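Local coordinates for protein neutral ceramidase (Pseudomonas aeruginosa, PDB 2ZWS) that hydrolyses the N-acyl linkage of ceramides to give sphingosine and free fatty acid, and also runs the reverse synthesis, as a zinc-dependent secreted amidase, at residues A223-H226 and W227-V231; F262-E265 and F266-T269. All blocks are in the same frame, centred on the assembly; numbering follows the deposited sequence.

Interaction 1: A223-H226 and W227-V231; sequences ASYH and WEHDV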
loop_
_atom_site.group_PDB
_atom_site.type_symbol
_atom_site.label_atom_id
_atom_site.label_comp_id
_atom_site.label_asym_id
_atom_site.label_seq_id
_atom_site.Cartn_x
_atom_site.Cartn_y
_atom_site.Cartn_z
ATOM N N ALA A 223 -4.404 -3.308 11.146
ATOM C CA ALA A 223 -5.512 -2.452 11.606
ATOM C C ALA A 223 -6.804 -2.705 10.817
ATOM O O ALA A 223 -7.883 -2.821 11.417
ATOM C CB ALA A 223 -5.090 -0.997 11.515
ATOM N N SER A 224 -6.705 -2.779 9.484
ATOM C CA SER A 224 -7.889 -3.046 8.653
ATOM C C SER A 224 -8.472 -4.417 8.990
ATOM O O SER A 224 -9.703 -4.582 9.160
ATOM C CB SER A 224 -7.555 -3.041 7.165
ATOM O OG SER A 224 -7.093 -1.763 6.730
ATOM N N TYR A 225 -7.599 -5.422 9.069
ATOM C CA TYR A 225 -8.043 -6.794 9.311
ATOM C C TYR A 225 -8.680 -6.849 10.694
ATOM O O TYR A 225 -9.746 -7.451 10.856
ATOM C CB TYR A 225 -6.845 -7.734 9.300
ATOM C CG TYR A 225 -7.166 -9.162 9.668
ATOM C CD1 TYR A 225 -6.919 -9.645 10.954
ATOM C CD2 TYR A 225 -7.713 -10.044 8.713
ATOM C CE1 TYR A 225 -7.210 -10.978 11.276
ATOM C CE2 TYR A 225 -7.990 -11.358 9.035
ATOM C CZ TYR A 225 -7.757 -11.802 10.324
ATOM O OH TYR A 225 -8.008 -13.125 10.662
ATOM N N HIS A 226 -8.052 -6.241 11.700
ATOM C CA HIS A 226 -8.644 -6.304 13.034
ATOM C C HIS A 226 -10.066 -5.707 13.010
ATOM O O HIS A 226 -11.004 -6.275 13.588
ATOM C CB HIS A 226 -7.739 -5.575 14.033
ATOM C CG HIS A 226 -8.242 -5.626 15.443
ATOM N ND1 HIS A 226 -8.281 -6.795 16.173
ATOM C CD2 HIS A 226 -8.728 -4.656 16.255
ATOM C CE1 HIS A 226 -8.768 -6.540 17.381
ATOM N NE2 HIS A 226 -9.037 -5.246 17.459
ATOM N N TRP A 227 -10.244 -4.562 12.351
ATOM C CA TRP A 227 -11.588 -3.961 12.298
ATOM C C TRP A 227 -12.594 -4.841 11.553
ATOM O O TRP A 227 -13.716 -5.072 12.035
ATOM C CB TRP A 227 -11.541 -2.570 11.656
ATOM C CG TRP A 227 -12.636 -1.636 12.128
ATOM C CD1 TRP A 227 -13.887 -1.975 12.628
ATOM C CD2 TRP A 227 -12.596 -0.199 12.103
ATOM N NE1 TRP A 227 -14.588 -0.821 12.939
ATOM C CE2 TRP A 227 -13.827 0.272 12.626
ATOM C CE3 TRP A 227 -11.628 0.737 11.709
ATOM C CZ2 TRP A 227 -14.109 1.641 12.760
ATOM C CZ3 TRP A 227 -11.919 2.102 11.838
ATOM C CH2 TRP A 227 -13.151 2.533 12.354
ATOM N N GLU A 228 -12.207 -5.286 10.354
ATOM C CA GLU A 228 -13.106 -6.060 9.494
ATOM C C GLU A 228 -13.428 -7.456 10.038
ATOM O O GLU A 228 -14.590 -7.909 9.965
ATOM C CB GLU A 228 -12.501 -6.203 8.104
ATOM C CG GLU A 228 -12.382 -4.873 7.375
ATOM C CD GLU A 228 -11.510 -4.909 6.116
ATOM O OE1 GLU A 228 -11.561 -3.893 5.364
ATOM O OE2 GLU A 228 -10.783 -5.914 5.886
ATOM N N HIS A 229 -12.409 -8.120 10.574
ATOM C CA HIS A 229 -12.496 -9.532 10.959
ATOM C C HIS A 229 -12.790 -9.719 12.444
ATOM O O HIS A 229 -13.555 -10.609 12.800
ATOM C CB HIS A 229 -11.197 -10.245 10.587
ATOM C CG HIS A 229 -11.173 -11.712 10.895
ATOM N ND1 HIS A 229 -10.729 -12.204 12.102
ATOM C CD2 HIS A 229 -11.503 -12.792 10.146
ATOM C CE1 HIS A 229 -10.793 -13.526 12.095
ATOM N NE2 HIS A 229 -11.257 -13.910 10.918
ATOM N N ASP A 230 -12.165 -8.922 13.311
ATOM C CA ASP A 230 -12.282 -9.166 14.763
ATOM C C ASP A 230 -13.329 -8.270 15.440
ATOM O O ASP A 230 -13.858 -8.634 16.495
ATOM C CB ASP A 230 -10.924 -8.967 15.483
ATOM C CG ASP A 230 -9.791 -9.857 14.937
ATOM O OD1 ASP A 230 -8.624 -9.396 15.042
ATOM O OD2 ASP A 230 -10.053 -10.983 14.430
ATOM N N VAL A 231 -13.589 -7.081 14.884
ATOM C CA VAL A 231 -14.379 -6.051 15.597
ATOM C C VAL A 231 -15.829 -5.865 15.083
ATOM O O VAL A 231 -16.787 -6.045 15.850
ATOM C CB VAL A 231 -13.596 -4.706 15.635
ATOM C CG1 VAL A 231 -14.464 -3.558 16.218
ATOM C CG2 VAL A 231 -12.320 -4.870 16.430
#
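Tyr-225 and His-229 lie side by side one helical turn apart, in an offset stack with ring centroids 4.5 Å apart and planes 14° from parallel. The hydroxyl OH of Tyr-225 sits over the centre of the imidazole, while CB of His-229 covers the outer part of the tyrosine face. This is the tight part: Tyr-225 is buried, and its OH bonds to Asp-581, a magnesium ligand. The neighbouring His-226 ring turns to Asp-230: ND1 donates to OD1 over 2.9 Å, using the anti lone pair of the carboxylate. The other oxygen, OD2, accepts from His-229 ND1 at 2.7 Å, in the imidazole plane. Asp-230 thus bridges two histidines, which should limit the rotation of both rings. All this lies on the last turns of helix 218-231, where the alpha pattern widens into a pi-type turn. There His-226 O accepts from Asp-230 N at 2.9 Å and, weakly, from Val-231 N. Val-231 CG2 packs over the His-226 ring face, 3.8 Å from its centroid. The buried indole of Trp-227 leaves this turn for Phe-277 and strand 238-242. By contrast, His-229 and Asp-230 are exposed and form the solvent side.

Interaction 2: F262-E265 and F266-T269; sequences FDNE and FDNT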
loop_
_atom_site.group_PDB
_atom_site.type_symbol
_atom_site.label_atom_id
_atom_site.label_comp_id
_atom_site.label_asym_id
_atom_site.label_seq_id
_atom_site.Cartn_x
_atom_site.Cartn_y
_atom_site.Cartn_z
ATOM N N PHE A 262 12.560 -4.998 18.558
ATOM C CA PHE A 262 13.311 -6.264 18.337
ATOM C C PHE A 262 12.926 -7.773 18.505
ATOM O O PHE A 262 13.397 -8.575 17.694
ATOM C CB PHE A 262 14.816 -5.958 18.363
ATOM C CG PHE A 262 15.086 -4.476 18.341
ATOM C CD1 PHE A 262 14.412 -3.647 17.437
ATOM C CD2 PHE A 262 15.939 -3.895 19.273
ATOM C CE1 PHE A 262 14.605 -2.266 17.439
ATOM C CE2 PHE A 262 16.151 -2.517 19.271
ATOM C CZ PHE A 262 15.477 -1.702 18.355
ATOM N N ASP A 263 12.131 -8.182 19.483
ATOM C CA ASP A 263 12.010 -9.632 19.725
ATOM C C ASP A 263 11.154 -10.346 18.691
ATOM O O ASP A 263 11.405 -11.524 18.337
ATOM C CB ASP A 263 11.462 -9.906 21.123
ATOM C CG ASP A 263 12.491 -9.651 22.207
ATOM O OD1 ASP A 263 13.651 -9.297 21.866
ATOM O OD2 ASP A 263 12.136 -9.814 23.396
ATOM N N ASN A 264 10.133 -9.641 18.208
ATOM C CA ASN A 264 9.145 -10.293 17.376
ATOM C C ASN A 264 8.447 -9.265 16.480
ATOM O O ASN A 264 7.650 -8.437 16.937
ATOM C CB ASN A 264 8.162 -11.101 18.242
ATOM C CG ASN A 264 7.332 -12.083 17.430
ATOM O OD1 ASN A 264 7.259 -13.287 17.728
ATOM N ND2 ASN A 264 6.712 -11.587 16.408
ATOM N N GLU A 265 8.767 -9.324 15.190
ATOM C CA GLU A 265 8.182 -8.388 14.222
ATOM C C GLU A 265 6.665 -8.581 14.035
ATOM O O GLU A 265 5.947 -7.615 13.738
ATOM C CB GLU A 265 8.938 -8.446 12.888
ATOM C CG GLU A 265 8.961 -9.828 12.268
ATOM C CD GLU A 265 9.904 -9.990 11.083
ATOM O OE1 GLU A 265 10.291 -11.150 10.825
ATOM O OE2 GLU A 265 10.236 -8.999 10.394
ATOM N N PHE A 266 6.184 -9.803 14.194
ATOM C CA PHE A 266 4.747 -10.024 14.143
ATOM C C PHE A 266 4.051 -9.340 15.319
ATOM O O PHE A 266 3.012 -8.710 15.132
ATOM C CB PHE A 266 4.419 -11.521 14.134
ATOM C CG PHE A 266 4.959 -12.248 12.927
ATOM C CD1 PHE A 266 6.160 -12.946 13.006
ATOM C CD2 PHE A 266 4.263 -12.250 11.723
ATOM C CE1 PHE A 266 6.657 -13.633 11.881
ATOM C CE2 PHE A 266 4.743 -12.930 10.602
ATOM C CZ PHE A 266 5.943 -13.614 10.671
ATOM N N ASP A 267 4.609 -9.484 16.524
ATOM C CA ASP A 267 4.062 -8.787 17.700
ATOM C C ASP A 267 4.056 -7.272 17.456
ATOM O O ASP A 267 3.079 -6.586 17.813
ATOM C CB ASP A 267 4.903 -9.056 18.960
ATOM C CG ASP A 267 4.757 -10.472 19.499
ATOM O OD1 ASP A 267 3.854 -11.218 19.057
ATOM O OD2 ASP A 267 5.544 -10.840 20.402
ATOM N N ASN A 268 5.149 -6.762 16.888
ATOM C CA ASN A 268 5.287 -5.306 16.613
ATOM C C ASN A 268 4.233 -4.843 15.608
ATOM O O ASN A 268 3.618 -3.795 15.777
ATOM C CB ASN A 268 6.672 -4.944 16.076
ATOM C CG ASN A 268 7.804 -5.225 17.065
ATOM O OD1 ASN A 268 8.991 -5.218 16.668
ATOM N ND2 ASN A 268 7.478 -5.416 18.335
ATOM N N THR A 269 4.038 -5.636 14.556
ATOM C CA THR A 269 3.045 -5.336 13.518
ATOM C C THR A 269 1.643 -5.250 14.122
ATOM O O THR A 269 0.883 -4.302 13.852
ATOM C CB THR A 269 3.086 -6.420 12.401
ATOM O OG1 THR A 269 4.361 -6.389 11.753
ATOM C CG2 THR A 269 2.011 -6.172 11.367
#
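The first turn of helix 265-286 begins here, with Asn-264 at its N-cap position. Asn-264 and Asp-267 touch as two flat groups: the amide and carboxylate planes are stacked, 14° apart. Between these side chains the closest approach is from CB of Asn-264 to OD2 of Asp-267, at 3.4 Å. The two side chains cross at about a right angle. The backbone carbonyl of Asn-264 opens the helical ladder, its O accepting from Asn-268 N at 3.0 Å. One residue on, Glu-265 O is gripped twice by Thr-269. The backbone N of Thr-269 reaches it at 2.9 Å and its hydroxyl OG1 at 2.8 Å, from opposite faces of the carbonyl plane. Thr-269 can fold back like this because OG1 stands beside its own backbone N (chi1 -64°). The hydroxyl of this buried residue thus spends its proton inside the turn. The side chain of Thr-269 also touches Ser-207 and Met-208 of a nearby loop. In one of its two conformers, OE2 of Glu-265 accepts from Thr-209 N. The ring of Phe-266 meets that of the magnesium ligand His-37 edge-to-face.

In the fold
Both contacts are local turns within the N-terminal ceramidase domain. Interaction 1 comes first, at the C-terminal end of helix 218-231. Strands 238-242 and 249-251 and a loop follow before interaction 2 opens helix 265-286. Their centres are 19 Å apart and their nearest atoms about 6 Å, without touching. The two helices pack together further along: His-226 and Trp-227 meet Phe-277 edge-to-face, and His-226 also rests on Leu-274. Each contact reaches the magnesium site by a different ligand, 223-231 through Asp-581 and 262-269 through His-37. Both helices therefore border the site where magnesium joins ligands from distant parts of the chain.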